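Mandelate racemase/muconate lactonizing protein (Alicyclobacillus acidocaldarius LAA1, PDB 3QLD) is of unknown specific function but belongs to the enolase superfamily, pairing an N-terminal capping-type domain with a TIM-barrel-like C-terminal domain. Local coordinates at residues F165-L170 and L217-Q222; I172-D177 and G199-E204; Q211-D216 and S238-V243; D227-L232 and L261-V266. All blocks are in the same frame, centred on the assembly; numbering follows the deposited sequence.

Interaction 1. Residues F165-L170 and L217-Q222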
loop_
_atom_site.group_PDB
_atom_site.type_symbol
_atom_site.label_atom_id
_atom_site.label_comp_id
_atom_site.label_asym_id
_atom_site.label_seq_id
_atom_site.Cartn_x
_atom_site.Cartn_y
_atom_site.Cartn_z
ATOM N N PHE A 165 15.628 -31.990 1.214
ATOM C CA PHE A 165 15.203 -30.642 1.682
ATOM C C PHE A 165 15.386 -30.630 3.175
ATOM O O PHE A 165 15.007 -31.600 3.838
ATOM C CB PHE A 165 13.728 -30.422 1.409
ATOM C CG PHE A 165 13.412 -30.133 -0.020
ATOM C CD1 PHE A 165 13.586 -28.843 -0.545
ATOM C CD2 PHE A 165 12.915 -31.147 -0.847
ATOM C CE1 PHE A 165 13.299 -28.591 -1.905
ATOM C CE2 PHE A 165 12.606 -30.884 -2.195
ATOM C CZ PHE A 165 12.802 -29.571 -2.711
ATOM N N ARG A 166 15.890 -29.529 3.705
ATOM C CA ARG A 166 16.378 -29.491 5.079
ATOM C C ARG A 166 15.315 -28.914 6.032
ATOM O O ARG A 166 15.531 -28.790 7.248
ATOM C CB ARG A 166 17.683 -28.707 5.136
ATOM C CG ARG A 166 18.841 -29.429 4.355
ATOM C CD ARG A 166 19.186 -30.832 4.961
ATOM N NE ARG A 166 20.543 -31.231 4.528
ATOM C CZ ARG A 166 21.641 -30.493 4.736
ATOM N NH1 ARG A 166 21.553 -29.343 5.381
ATOM N NH2 ARG A 166 22.835 -30.890 4.309
ATOM N N ARG A 167 14.158 -28.582 5.465
ATOM C CA ARG A 167 13.000 -28.106 6.265
ATOM C C ARG A 167 11.773 -28.517 5.554
ATOM O O ARG A 167 11.743 -28.502 4.300
ATOM C CB ARG A 167 13.027 -26.589 6.406
ATOM C CG ARG A 167 12.064 -26.030 7.493
ATOM C CD ARG A 167 12.164 -24.510 7.710
ATOM N NE ARG A 167 11.809 -23.777 6.480
ATOM C CZ ARG A 167 12.270 -22.552 6.228
ATOM N NH1 ARG A 167 12.988 -21.918 7.134
ATOM N NH2 ARG A 167 11.962 -21.915 5.099
ATOM N N VAL A 168 10.722 -28.840 6.296
ATOM C CA VAL A 168 9.421 -28.814 5.637
ATOM C C VAL A 168 8.534 -27.726 6.254
ATOM O O VAL A 168 8.552 -27.557 7.497
ATOM C CB VAL A 168 8.638 -30.181 5.666
ATOM C CG1 VAL A 168 9.380 -31.243 4.802
ATOM C CG2 VAL A 168 8.359 -30.664 7.105
ATOM N N LYS A 169 7.727 -27.056 5.413
ATOM C CA LYS A 169 6.744 -26.043 5.933
ATOM C C LYS A 169 5.364 -26.521 5.551
ATOM O O LYS A 169 5.005 -26.633 4.350
ATOM C CB LYS A 169 7.037 -24.631 5.398
ATOM C CG LYS A 169 6.057 -23.510 5.915
ATOM C CD LYS A 169 6.598 -22.121 5.634
ATOM C CE LYS A 169 6.963 -21.894 4.150
ATOM N NZ LYS A 169 6.684 -20.495 3.639
ATOM N N LEU A 170 4.581 -26.858 6.556
ATOM C CA LEU A 170 3.288 -27.378 6.376
ATOM C C LEU A 170 2.209 -26.280 6.375
ATOM O O LEU A 170 2.139 -25.472 7.309
ATOM C CB LEU A 170 2.960 -28.272 7.560
ATOM C CG LEU A 170 3.985 -29.370 7.866
ATOM C CD1 LEU A 170 3.237 -30.299 8.807
ATOM C CD2 LEU A 170 4.284 -30.099 6.533
ATOM N N LEU A 217 7.994 -26.430 16.522
ATOM C CA LEU A 217 8.040 -25.799 15.177
ATOM C C LEU A 217 9.076 -24.731 15.182
ATOM O O LEU A 217 9.232 -24.047 16.173
ATOM C CB LEU A 217 6.639 -25.195 14.857
ATOM C CG LEU A 217 5.482 -26.157 14.732
ATOM C CD1 LEU A 217 4.143 -25.417 14.675
ATOM C CD2 LEU A 217 5.647 -27.045 13.469
ATOM N N GLN A 218 9.752 -24.545 14.078
ATOM C CA GLN A 218 10.672 -23.454 13.925
ATOM C C GLN A 218 9.937 -22.081 13.993
ATOM O O GLN A 218 10.487 -21.108 14.518
ATOM C CB GLN A 218 11.383 -23.633 12.595
ATOM C CG GLN A 218 12.562 -22.748 12.407
ATOM C CD GLN A 218 13.240 -23.022 11.080
ATOM O OE1 GLN A 218 12.872 -22.439 10.045
ATOM N NE2 GLN A 218 14.172 -23.958 11.083
ATOM N N PHE A 219 8.713 -22.058 13.465
ATOM C CA PHE A 219 7.813 -20.854 13.518
ATOM C C PHE A 219 6.428 -21.266 12.981
ATOM O O PHE A 219 6.272 -22.353 12.385
ATOM C CB PHE A 219 8.375 -19.671 12.677
ATOM C CG PHE A 219 8.679 -20.039 11.217
ATOM C CD1 PHE A 219 7.653 -20.069 10.261
ATOM C CD2 PHE A 219 9.996 -20.287 10.817
ATOM C CE1 PHE A 219 7.933 -20.440 8.925
ATOM C CE2 PHE A 219 10.303 -20.621 9.467
ATOM C CZ PHE A 219 9.247 -20.664 8.540
ATOM N N ILE A 220 5.433 -20.386 13.243
ATOM C CA ILE A 220 4.080 -20.455 12.675
ATOM C C ILE A 220 4.015 -19.130 11.905
ATOM O O ILE A 220 4.178 -18.078 12.514
ATOM C CB ILE A 220 2.975 -20.557 13.742
ATOM C CG1 ILE A 220 3.096 -21.904 14.515
ATOM C CG2 ILE A 220 1.512 -20.400 13.063
ATOM C CD1 ILE A 220 2.215 -21.972 15.712
ATOM N N GLU A 221 3.818 -19.197 10.567
ATOM C CA GLU A 221 3.824 -17.986 9.757
ATOM C C GLU A 221 2.400 -17.414 9.614
ATOM O O GLU A 221 1.444 -18.172 9.427
ATOM C CB GLU A 221 4.321 -18.381 8.359
ATOM C CG GLU A 221 4.638 -17.179 7.443
ATOM C CD GLU A 221 5.425 -17.633 6.227
ATOM O OE1 GLU A 221 5.472 -18.853 5.954
ATOM O OE2 GLU A 221 5.999 -16.789 5.560
ATOM N N GLN A 222 2.280 -16.091 9.743
ATOM C CA GLN A 222 0.996 -15.356 9.468
ATOM C C GLN A 222 -0.234 -16.010 10.075
ATOM O O GLN A 222 -1.177 -16.376 9.389
ATOM C CB GLN A 222 0.883 -15.171 7.936
ATOM C CG GLN A 222 1.961 -14.187 7.326
ATOM C CD GLN A 222 1.799 -12.677 7.631
ATOM O OE1 GLN A 222 2.798 -11.949 7.732
ATOM N NE2 GLN A 222 0.558 -12.209 7.817
#

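Interaction 2. Residues I172-D177 and G199-E204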
loop_
_atom_site.group_PDB
_atom_site.type_symbol
_atom_site.label_atom_id
_atom_site.label_comp_id
_atom_site.label_asym_id
_atom_site.label_seq_id
_atom_site.Cartn_x
_atom_site.Cartn_y
_atom_site.Cartn_z
ATOM N N ILE A 172 -1.290 -25.040 7.302
ATOM C CA ILE A 172 -2.201 -25.399 8.332
ATOM C C ILE A 172 -3.399 -24.414 8.422
ATOM O O ILE A 172 -3.309 -23.276 7.920
ATOM C CB ILE A 172 -1.517 -25.466 9.722
ATOM C CG1 ILE A 172 -0.966 -24.083 10.125
ATOM C CG2 ILE A 172 -0.467 -26.618 9.709
ATOM C CD1 ILE A 172 -0.705 -23.986 11.667
ATOM N N ALA A 173 -4.508 -24.916 8.971
ATOM C CA ALA A 173 -5.703 -24.127 9.219
ATOM C C ALA A 173 -6.459 -24.747 10.348
ATOM O O ALA A 173 -6.183 -25.890 10.723
ATOM C CB ALA A 173 -6.582 -24.001 7.936
ATOM N N PRO A 174 -7.397 -23.998 10.943
ATOM C CA PRO A 174 -8.126 -24.524 12.087
ATOM C C PRO A 174 -8.808 -25.845 11.711
ATOM O O PRO A 174 -9.463 -25.902 10.690
ATOM C CB PRO A 174 -9.154 -23.429 12.363
ATOM C CG PRO A 174 -8.469 -22.146 11.820
ATOM C CD PRO A 174 -7.817 -22.623 10.587
ATOM N N GLY A 175 -8.585 -26.900 12.499
ATOM C CA GLY A 175 -9.228 -28.192 12.251
ATOM C C GLY A 175 -8.341 -29.120 11.465
ATOM O O GLY A 175 -8.626 -30.334 11.375
ATOM N N ARG A 176 -7.294 -28.564 10.854
ATOM C CA ARG A 176 -6.324 -29.344 10.069
ATOM C C ARG A 176 -4.975 -28.753 10.409
ATOM O O ARG A 176 -4.341 -28.104 9.608
ATOM C CB ARG A 176 -6.634 -29.253 8.575
ATOM C CG ARG A 176 -8.073 -28.699 8.265
ATOM C CD ARG A 176 -8.801 -29.274 7.021
ATOM N NE ARG A 176 -7.910 -29.622 5.905
ATOM C CZ ARG A 176 -8.079 -29.255 4.634
ATOM N NH1 ARG A 176 -7.197 -29.647 3.711
ATOM N NH2 ARG A 176 -9.133 -28.510 4.271
ATOM N N ASP A 177 -4.537 -29.012 11.638
ATOM C CA ASP A 177 -3.276 -28.486 12.136
ATOM C C ASP A 177 -2.579 -29.510 13.052
ATOM O O ASP A 177 -1.546 -30.051 12.670
ATOM C CB ASP A 177 -3.447 -27.102 12.838
ATOM C CG ASP A 177 -4.690 -27.021 13.761
ATOM O OD1 ASP A 177 -5.138 -28.027 14.341
ATOM O OD2 ASP A 177 -5.233 -25.903 13.930
ATOM N N GLY A 199 -3.021 -16.653 7.538
ATOM C CA GLY A 199 -4.099 -15.824 8.133
ATOM C C GLY A 199 -5.433 -16.472 8.464
ATOM O O GLY A 199 -6.456 -15.783 8.643
ATOM N N SER A 200 -5.420 -17.782 8.651
ATOM C CA SER A 200 -6.587 -18.558 8.765
ATOM C C SER A 200 -7.098 -18.626 10.203
ATOM O O SER A 200 -8.195 -19.095 10.433
ATOM C CB SER A 200 -6.306 -19.952 8.140
ATOM O OG SER A 200 -5.435 -20.762 8.937
ATOM N N TYR A 201 -6.273 -18.201 11.192
ATOM C CA TYR A 201 -6.697 -18.192 12.603
ATOM C C TYR A 201 -7.236 -16.798 13.039
ATOM O O TYR A 201 -6.959 -15.741 12.416
ATOM C CB TYR A 201 -5.572 -18.637 13.556
ATOM C CG TYR A 201 -5.162 -20.073 13.284
ATOM C CD1 TYR A 201 -5.665 -21.132 14.073
ATOM C CD2 TYR A 201 -4.372 -20.369 12.202
ATOM C CE1 TYR A 201 -5.275 -22.506 13.830
ATOM C CE2 TYR A 201 -3.981 -21.743 11.910
ATOM C CZ TYR A 201 -4.469 -22.785 12.710
ATOM O OH TYR A 201 -4.085 -24.064 12.361
ATOM N N ARG A 202 -7.962 -16.830 14.144
ATOM C CA ARG A 202 -8.537 -15.655 14.782
ATOM C C ARG A 202 -8.146 -15.685 16.252
ATOM O O ARG A 202 -7.736 -16.729 16.774
ATOM C CB ARG A 202 -10.066 -15.729 14.656
ATOM C CG ARG A 202 -10.575 -15.644 13.197
ATOM C CD ARG A 202 -10.163 -14.341 12.484
ATOM N NE ARG A 202 -10.643 -14.369 11.103
ATOM C CZ ARG A 202 -10.037 -14.948 10.077
ATOM N NH1 ARG A 202 -8.845 -15.548 10.217
ATOM N NH2 ARG A 202 -10.627 -14.915 8.888
ATOM N N PRO A 203 -8.285 -14.550 16.967
ATOM C CA PRO A 203 -7.881 -14.592 18.363
ATOM C C PRO A 203 -8.513 -15.682 19.247
ATOM O O PRO A 203 -7.820 -16.197 20.167
ATOM C CB PRO A 203 -8.210 -13.194 18.847
ATOM C CG PRO A 203 -7.966 -12.357 17.617
ATOM C CD PRO A 203 -8.622 -13.182 16.540
ATOM N N GLU A 204 -9.766 -16.073 18.958
ATOM C CA GLU A 204 -10.459 -17.158 19.676
ATOM C C GLU A 204 -9.809 -18.558 19.526
ATOM O O GLU A 204 -10.068 -19.449 20.300
ATOM C CB GLU A 204 -11.931 -17.270 19.254
ATOM C CG GLU A 204 -12.729 -16.074 19.619
ATOM C CD GLU A 204 -12.829 -15.060 18.484
ATOM O OE1 GLU A 204 -11.844 -14.893 17.695
ATOM O OE2 GLU A 204 -13.905 -14.407 18.426
#

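Interaction 3. Residues Q211-D216 and S238-V243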
loop_
_atom_site.group_PDB
_atom_site.type_symbol
_atom_site.label_atom_id
_atom_site.label_comp_id
_atom_site.label_asym_id
_atom_site.label_seq_id
_atom_site.Cartn_x
_atom_site.Cartn_y
_atom_site.Cartn_z
ATOM N N GLN A 211 -1.496 -25.415 21.626
ATOM C CA GLN A 211 -1.320 -26.913 21.660
ATOM C C GLN A 211 -0.152 -27.299 20.757
ATOM O O GLN A 211 0.520 -28.358 20.961
ATOM C CB GLN A 211 -2.581 -27.643 21.191
ATOM C CG GLN A 211 -3.901 -27.588 22.026
ATOM C CD GLN A 211 -5.137 -28.151 21.207
ATOM O OE1 GLN A 211 -4.977 -28.983 20.302
ATOM N NE2 GLN A 211 -6.341 -27.651 21.498
ATOM N N LEU A 212 0.098 -26.453 19.754
ATOM C CA LEU A 212 1.196 -26.668 18.847
ATOM C C LEU A 212 2.578 -26.485 19.415
ATOM O O LEU A 212 3.539 -26.985 18.855
ATOM C CB LEU A 212 1.036 -25.913 17.493
ATOM C CG LEU A 212 -0.294 -26.141 16.777
ATOM C CD1 LEU A 212 -0.241 -25.248 15.499
ATOM C CD2 LEU A 212 -0.489 -27.627 16.370
ATOM N N ASP A 213 2.712 -25.810 20.552
ATOM C CA ASP A 213 4.028 -25.625 21.158
ATOM C C ASP A 213 4.678 -26.967 21.494
ATOM O O ASP A 213 5.908 -27.044 21.622
ATOM C CB ASP A 213 3.860 -24.836 22.474
ATOM C CG ASP A 213 3.714 -23.331 22.249
ATOM O OD1 ASP A 213 3.895 -22.840 21.098
ATOM O OD2 ASP A 213 3.385 -22.636 23.241
ATOM N N ALA A 214 3.865 -28.002 21.628
ATOM C CA ALA A 214 4.430 -29.314 22.034
ATOM C C ALA A 214 5.358 -29.916 20.946
ATOM O O ALA A 214 6.171 -30.804 21.249
ATOM C CB ALA A 214 3.341 -30.254 22.431
ATOM N N TYR A 215 5.264 -29.405 19.699
ATOM C CA TYR A 215 5.978 -29.989 18.562
ATOM C C TYR A 215 7.231 -29.339 18.081
ATOM O O TYR A 215 7.796 -29.795 17.048
ATOM C CB TYR A 215 4.983 -30.240 17.403
ATOM C CG TYR A 215 3.771 -30.949 17.899
ATOM C CD1 TYR A 215 3.857 -32.262 18.375
ATOM C CD2 TYR A 215 2.539 -30.323 17.959
ATOM C CE1 TYR A 215 2.725 -32.924 18.877
ATOM C CE2 TYR A 215 1.433 -30.948 18.467
ATOM C CZ TYR A 215 1.537 -32.267 18.930
ATOM O OH TYR A 215 0.419 -32.914 19.430
ATOM N N ASP A 216 7.638 -28.270 18.784
ATOM C CA ASP A 216 8.870 -27.550 18.533
ATOM C C ASP A 216 9.042 -27.077 17.070
ATOM O O ASP A 216 10.082 -27.289 16.475
ATOM C CB ASP A 216 10.081 -28.393 19.022
ATOM C CG ASP A 216 9.922 -28.854 20.484
ATOM O OD1 ASP A 216 9.003 -28.368 21.231
ATOM O OD2 ASP A 216 10.734 -29.725 20.880
ATOM N N SER A 238 1.596 -15.368 24.249
ATOM C CA SER A 238 1.007 -16.630 24.767
ATOM C C SER A 238 1.618 -17.931 24.187
ATOM O O SER A 238 1.362 -19.043 24.701
ATOM C CB SER A 238 -0.495 -16.664 24.547
ATOM O OG SER A 238 -0.844 -16.839 23.136
ATOM N N LEU A 239 2.423 -17.765 23.156
ATOM C CA LEU A 239 3.024 -18.886 22.408
ATOM C C LEU A 239 4.511 -18.999 22.673
ATOM O O LEU A 239 5.309 -18.021 22.592
ATOM C CB LEU A 239 2.820 -18.702 20.870
ATOM C CG LEU A 239 1.399 -18.856 20.317
ATOM C CD1 LEU A 239 1.444 -18.552 18.821
ATOM C CD2 LEU A 239 0.853 -20.260 20.531
ATOM N N ARG A 240 4.929 -20.213 22.984
ATOM C CA ARG A 240 6.363 -20.496 23.076
ATOM C C ARG A 240 7.018 -20.569 21.679
ATOM O O ARG A 240 8.208 -20.204 21.498
ATOM C CB ARG A 240 6.645 -21.798 23.868
ATOM C CG ARG A 240 5.971 -21.836 25.270
ATOM C CD ARG A 240 6.453 -20.693 26.240
ATOM N NE ARG A 240 5.887 -19.349 26.051
ATOM C CZ ARG A 240 4.728 -18.899 26.559
ATOM N NH1 ARG A 240 3.944 -19.687 27.309
ATOM N NH2 ARG A 240 4.334 -17.658 26.290
ATOM N N THR A 241 6.246 -21.033 20.711
ATOM C CA THR A 241 6.695 -21.078 19.283
ATOM C C THR A 241 6.821 -19.660 18.683
ATOM O O THR A 241 5.905 -18.833 18.867
ATOM C CB THR A 241 5.673 -21.877 18.476
ATOM O OG1 THR A 241 5.457 -23.142 19.113
ATOM C CG2 THR A 241 6.065 -22.065 16.887
ATOM N N PRO A 242 7.913 -19.359 17.965
ATOM C CA PRO A 242 8.029 -18.054 17.348
ATOM C C PRO A 242 6.933 -17.874 16.279
ATOM O O PRO A 242 6.599 -18.821 15.534
ATOM C CB PRO A 242 9.386 -18.146 16.635
ATOM C CG PRO A 242 10.165 -19.138 17.459
ATOM C CD PRO A 242 9.132 -20.175 17.686
ATOM N N VAL A 243 6.391 -16.645 16.230
ATOM C CA VAL A 243 5.567 -16.260 15.074
ATOM C C VAL A 243 6.494 -15.681 14.020
ATOM O O VAL A 243 7.404 -14.950 14.341
ATOM C CB VAL A 243 4.503 -15.183 15.485
ATOM C CG1 VAL A 243 3.826 -14.608 14.228
ATOM C CG2 VAL A 243 3.506 -15.846 16.423
HETATM O O HOH W 1 5.963 -25.704 18.281
#

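Interaction 4. Residues D227-L232 and L261-V266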
loop_
_atom_site.group_PDB
_atom_site.type_symbol
_atom_site.label_atom_id
_atom_site.label_comp_id
_atom_site.label_asym_id
_atom_site.label_seq_id
_atom_site.Cartn_x
_atom_site.Cartn_y
_atom_site.Cartn_z
ATOM N N ASP A 227 -5.298 -7.736 10.609
ATOM C CA ASP A 227 -6.409 -6.981 11.294
ATOM C C ASP A 227 -6.095 -6.128 12.521
ATOM O O ASP A 227 -6.759 -5.090 12.731
ATOM C CB ASP A 227 -7.552 -7.924 11.734
ATOM C CG ASP A 227 -8.558 -8.195 10.616
ATOM O OD1 ASP A 227 -8.518 -7.466 9.600
ATOM O OD2 ASP A 227 -9.379 -9.139 10.767
ATOM N N ASP A 228 -5.126 -6.549 13.340
ATOM C CA ASP A 228 -4.853 -5.836 14.582
ATOM C C ASP A 228 -3.560 -6.326 15.281
ATOM O O ASP A 228 -3.277 -7.520 15.491
ATOM C CB ASP A 228 -6.203 -5.622 15.365
ATOM C CG ASP A 228 -6.112 -5.617 16.894
ATOM O OD1 ASP A 228 -7.200 -5.350 17.485
ATOM O OD2 ASP A 228 -5.050 -5.833 17.516
ATOM N N TRP A 229 -2.715 -5.331 15.449
ATOM C CA TRP A 229 -1.395 -5.487 15.941
ATOM C C TRP A 229 -1.414 -5.982 17.380
ATOM O O TRP A 229 -0.547 -6.765 17.794
ATOM C CB TRP A 229 -0.705 -4.137 15.869
ATOM C CG TRP A 229 -0.163 -3.782 14.526
ATOM C CD1 TRP A 229 -0.604 -2.778 13.691
ATOM C CD2 TRP A 229 0.910 -4.436 13.836
ATOM N NE1 TRP A 229 0.159 -2.759 12.531
ATOM C CE2 TRP A 229 1.092 -3.761 12.597
ATOM C CE3 TRP A 229 1.751 -5.525 14.153
ATOM C CZ2 TRP A 229 2.078 -4.139 11.671
ATOM C CZ3 TRP A 229 2.766 -5.878 13.242
ATOM C CH2 TRP A 229 2.906 -5.197 12.014
ATOM N N PHE A 230 -2.423 -5.552 18.149
ATOM C CA PHE A 230 -2.468 -5.970 19.530
ATOM C C PHE A 230 -2.924 -7.386 19.712
ATOM O O PHE A 230 -2.446 -8.032 20.632
ATOM C CB PHE A 230 -3.228 -4.980 20.419
ATOM C CG PHE A 230 -2.301 -3.981 21.012
ATOM C CD1 PHE A 230 -2.211 -2.710 20.492
ATOM C CD2 PHE A 230 -1.387 -4.378 22.003
ATOM C CE1 PHE A 230 -1.291 -1.807 21.015
ATOM C CE2 PHE A 230 -0.476 -3.501 22.543
ATOM C CZ PHE A 230 -0.422 -2.199 22.048
ATOM N N ASP A 231 -3.793 -7.877 18.811
ATOM C CA ASP A 231 -4.182 -9.304 18.807
ATOM C C ASP A 231 -2.945 -10.141 18.542
ATOM O O ASP A 231 -2.760 -11.200 19.149
ATOM C CB ASP A 231 -5.258 -9.613 17.707
ATOM C CG ASP A 231 -6.703 -9.026 18.092
ATOM O OD1 ASP A 231 -6.899 -8.592 19.232
ATOM O OD2 ASP A 231 -7.619 -9.076 17.264
ATOM N N LEU A 232 -2.124 -9.692 17.607
ATOM C CA LEU A 232 -0.886 -10.400 17.307
ATOM C C LEU A 232 0.108 -10.428 18.519
ATOM O O LEU A 232 0.754 -11.453 18.848
ATOM C CB LEU A 232 -0.266 -9.830 16.068
ATOM C CG LEU A 232 0.858 -10.738 15.534
ATOM C CD1 LEU A 232 0.280 -12.160 15.128
ATOM C CD2 LEU A 232 1.464 -10.060 14.345
ATOM N N LEU A 261 6.286 -4.361 19.791
ATOM C CA LEU A 261 5.084 -4.997 20.292
ATOM C C LEU A 261 5.348 -6.409 20.793
ATOM O O LEU A 261 4.528 -6.930 21.521
ATOM C CB LEU A 261 4.012 -5.055 19.202
ATOM C CG LEU A 261 3.261 -3.764 18.912
ATOM C CD1 LEU A 261 2.427 -4.037 17.681
ATOM C CD2 LEU A 261 2.419 -3.234 20.098
ATOM N N GLY A 262 6.492 -6.995 20.409
ATOM C CA GLY A 262 6.777 -8.418 20.690
ATOM C C GLY A 262 5.774 -9.241 19.873
ATOM O O GLY A 262 5.245 -10.240 20.362
ATOM N N ALA A 263 5.450 -8.770 18.670
ATOM C CA ALA A 263 4.361 -9.383 17.914
ATOM C C ALA A 263 4.863 -10.590 17.122
ATOM O O ALA A 263 4.042 -11.396 16.594
ATOM C CB ALA A 263 3.758 -8.394 16.933
ATOM N N ALA A 264 6.190 -10.644 16.920
ATOM C CA ALA A 264 6.771 -11.804 16.214
ATOM C C ALA A 264 8.249 -11.933 16.527
ATOM O O ALA A 264 8.914 -10.970 16.963
ATOM C CB ALA A 264 6.562 -11.732 14.673
ATOM N N ARG A 265 8.768 -13.104 16.216
ATOM C CA ARG A 265 10.175 -13.387 16.496
ATOM C C ARG A 265 10.992 -13.815 15.277
ATOM O O ARG A 265 12.207 -13.974 15.413
ATOM C CB ARG A 265 10.323 -14.428 17.645
ATOM C CG ARG A 265 9.748 -13.925 18.930
ATOM C CD ARG A 265 10.268 -14.702 20.132
ATOM N NE ARG A 265 9.623 -15.993 20.358
ATOM C CZ ARG A 265 8.569 -16.133 21.161
ATOM N NH1 ARG A 265 8.017 -17.325 21.370
ATOM N NH2 ARG A 265 8.075 -15.047 21.755
ATOM N N VAL A 266 10.345 -14.045 14.127
ATOM C CA VAL A 266 11.009 -14.459 12.899
ATOM C C VAL A 266 10.488 -13.654 11.712
ATOM O O VAL A 266 9.278 -13.407 11.651
ATOM C CB VAL A 266 10.771 -15.971 12.649
ATOM C CG1 VAL A 266 11.310 -16.442 11.280
ATOM C CG2 VAL A 266 11.473 -16.775 13.740
#

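Interaction 1. Residues F165-L170 and L217-Q222
Arg167 and Gln218 face each other with their CA atoms 9.3 Å apart, and the separation is nearly the same two residues on, because strand 192-196 runs between the parallel strands 167-171 and 220-221. At this spacing long side chains are needed to bridge the gap. Arg167 sends NH1 to Gln218 OE1 at 3.0 Å; the oxygen is met in its carbonyl plane, although it sits 22° out of the guanidinium plane. With CG of Arg167 anti to the backbone N (chi1 -166°), the chain runs out toward the other strand before bending at chi3. Phe219 then brings a ring edge up to the guanidinium: its CE2 lies 3.8 Å from Arg167 NH1, and its CZ stands over the centre of one guanidinium face, the two planes being 80° apart. The same ring meets Lys169 CD with its edge, CE1 being 3.9 Å from it.

All of this happens inside the barrel of the C-terminal domain, a TIM-barrel-like fold, where alternate strand residues point inward. Trp295 also stacks on Phe219 and makes a cation-pi contact with Arg167, so the aromatic groups pack beside the charged chains.

Further along, Lys169 NZ forms a salt bridge with Glu221 OE1 at 3.1 Å, using the oxygen's syn lone pair. The lysine is shared: Asp323 pairs with it and also with Arg167 NH2. Glu221 OE2 accepts from Asn268 ND2, leaving each carboxylate oxygen with a partner of its own and restraining the rotation of the group.

Interaction 2. Residues I172-D177 and G199-E204
Ala173 lies opposite Ser200 and Pro174 opposite Tyr201, with CA atoms 5.7 and 6.5 Å apart, two loops running close together where the first makes a type II turn from Ala173 to Arg176. Gly175 suits the third position of that turn, since its phi is positive. Tyr201 carries most of the contact. Its hydroxyl donates to Asp177 OD2 at 2.7 Å, reaching the oxygen on its anti lone pair, and the carboxylate lies at the ring edge, only 17° from coplanar with it. CG of Asp177 sits between its own backbone N and carbonyl carbon (chi1 43°), which turns the carboxylate toward the tyrosine. One ring face is covered by Pro174: CG stands 3.9 Å from the centroid of the Tyr201 ring in a CH-pi contact, offset toward the rim. Ile172 approaches with its CD1 branch, 4.0 Å from Tyr201 CE2, supplying an apolar neighbour near the phenol end. Ser200 is small enough to fit against the turn, its OG lying 3.4 Å from Pro174 CD, while the polar need of that OG is met by Ala197 O. Helix 206-211 adds Val208 and Leu209 beside the tyrosine. Both loops follow strands, 167-171 and 192-196, and lead into helices, so this is a contact between neighbouring beta-to-alpha loops at the C-terminal ends of the strands in a TIM-barrel-like domain.

Interaction 3. Residues Q211-D216 and S238-V243
Asp213 presents its carboxylate to the backbone of Arg240 and Thr241, each oxygen serving a different residue. OD2 accepts from Arg240 N at 2.9 Å with a fairly straight N-H (163°), the donor lying above the carboxylate plane. OD1 takes two bonds from Thr241, both from the same face of that plane: Thr241 N at 3.0 Å, well above it, and Thr241 OG1 at 2.5 Å, on the anti side and tilted 24° from the plane. The two backbone N-H groups, one to each oxygen, fix the rotation of the carboxylate, and the hydroxyl adds to them. CG of Asp213 lies beside the backbone N and anti to the carbonyl carbon (chi1 -80°), which swings the acid across to the other loop; aspartate is short enough to grip the backbone there. In Thr241 the OG1 branch is also anti to the carbonyl carbon, and it stands next to the amide of its own residue, so hydroxyl and N-H reach one oxygen together.

Both segments are alpha-to-beta connections of the TIM-barrel-like domain. One leads from helix 206-211 to strand 220-221, the other from helix 229-238 to strand 243-245, and they meet at the N-terminal end of the strands. Here a water donates to Leu212 O at 2.8 Å and to Thr241 OG1 at 2.7 Å, giving the threonine hydroxyl an acceptor's role as well as a donor's.

Arg240 lays CB and CG alongside Asp213 OD2, CG being 3.4 Å from that oxygen, while its end leads away; a sulfate ion, probably from the crystallisation liquor, lies about 4 Å from the side chain. As a further partner, Arg210 NH1 makes a salt bridge with OD2.

Interaction 4. Residues D227-L232 and L261-V266
The ring of Phe230 has Leu261 over one face: CD2 stands 4.0 Å from the ring centroid, 29° off the normal, in a CH-pi contact. The other branch of the same leucine, CD1, goes to Trp229, packing 3.6 Å from CB of that residue near the root of the indole, while Ala263 CB comes up at the indole edge, in line with its plane. A branched leucine can thus serve two aromatic side chains at once. Leu232, farther along the helix, presses CD2 against the methyl CB of Ala263 at 3.8 Å. The Ala263 carbonyl oxygen is buried here without a polar partner, with Leu232 CG close by. The second subunit joins in: its Arg253 makes a cation-pi contact with Trp229, and its Phe230 packs on Leu261. Asp228 is the N-cap, its OD2 accepting from Asp231 N at 2.7 Å and weakly from Phe230 N. On the other segment, Gly262, with positive phi, is the C-prime residue of a Schellman motif in which Ala263 N bonds to Thr258 O. The start of helix 229-238 therefore packs on the end of helix 252-261, two neighbouring outer helices of a TIM-barrel-like domain.

In the fold
All four interactions fall in the C-terminal TIM-barrel-like domain, on consecutive strand-helix units. Interaction 1 lies on the inner side of the barrel, bridging two strands separated by strand 192-196. Interaction 2 lies between its segments in the chain and joins loops at the C-terminal strand ends, 16 Å away between centres. Interaction 3, 12 Å from interaction 1, ties loops at the N-terminal strand ends and alternates with it in sequence; the two meet where Ile220 N approaches Pro242 O at 3.0 Å. Interaction 4 in turn alternates with interaction 3, touching it through Arg265, and packs the following helices, next to the second subunit. Together they join inside, both ends and outer layer of one part of the barrel.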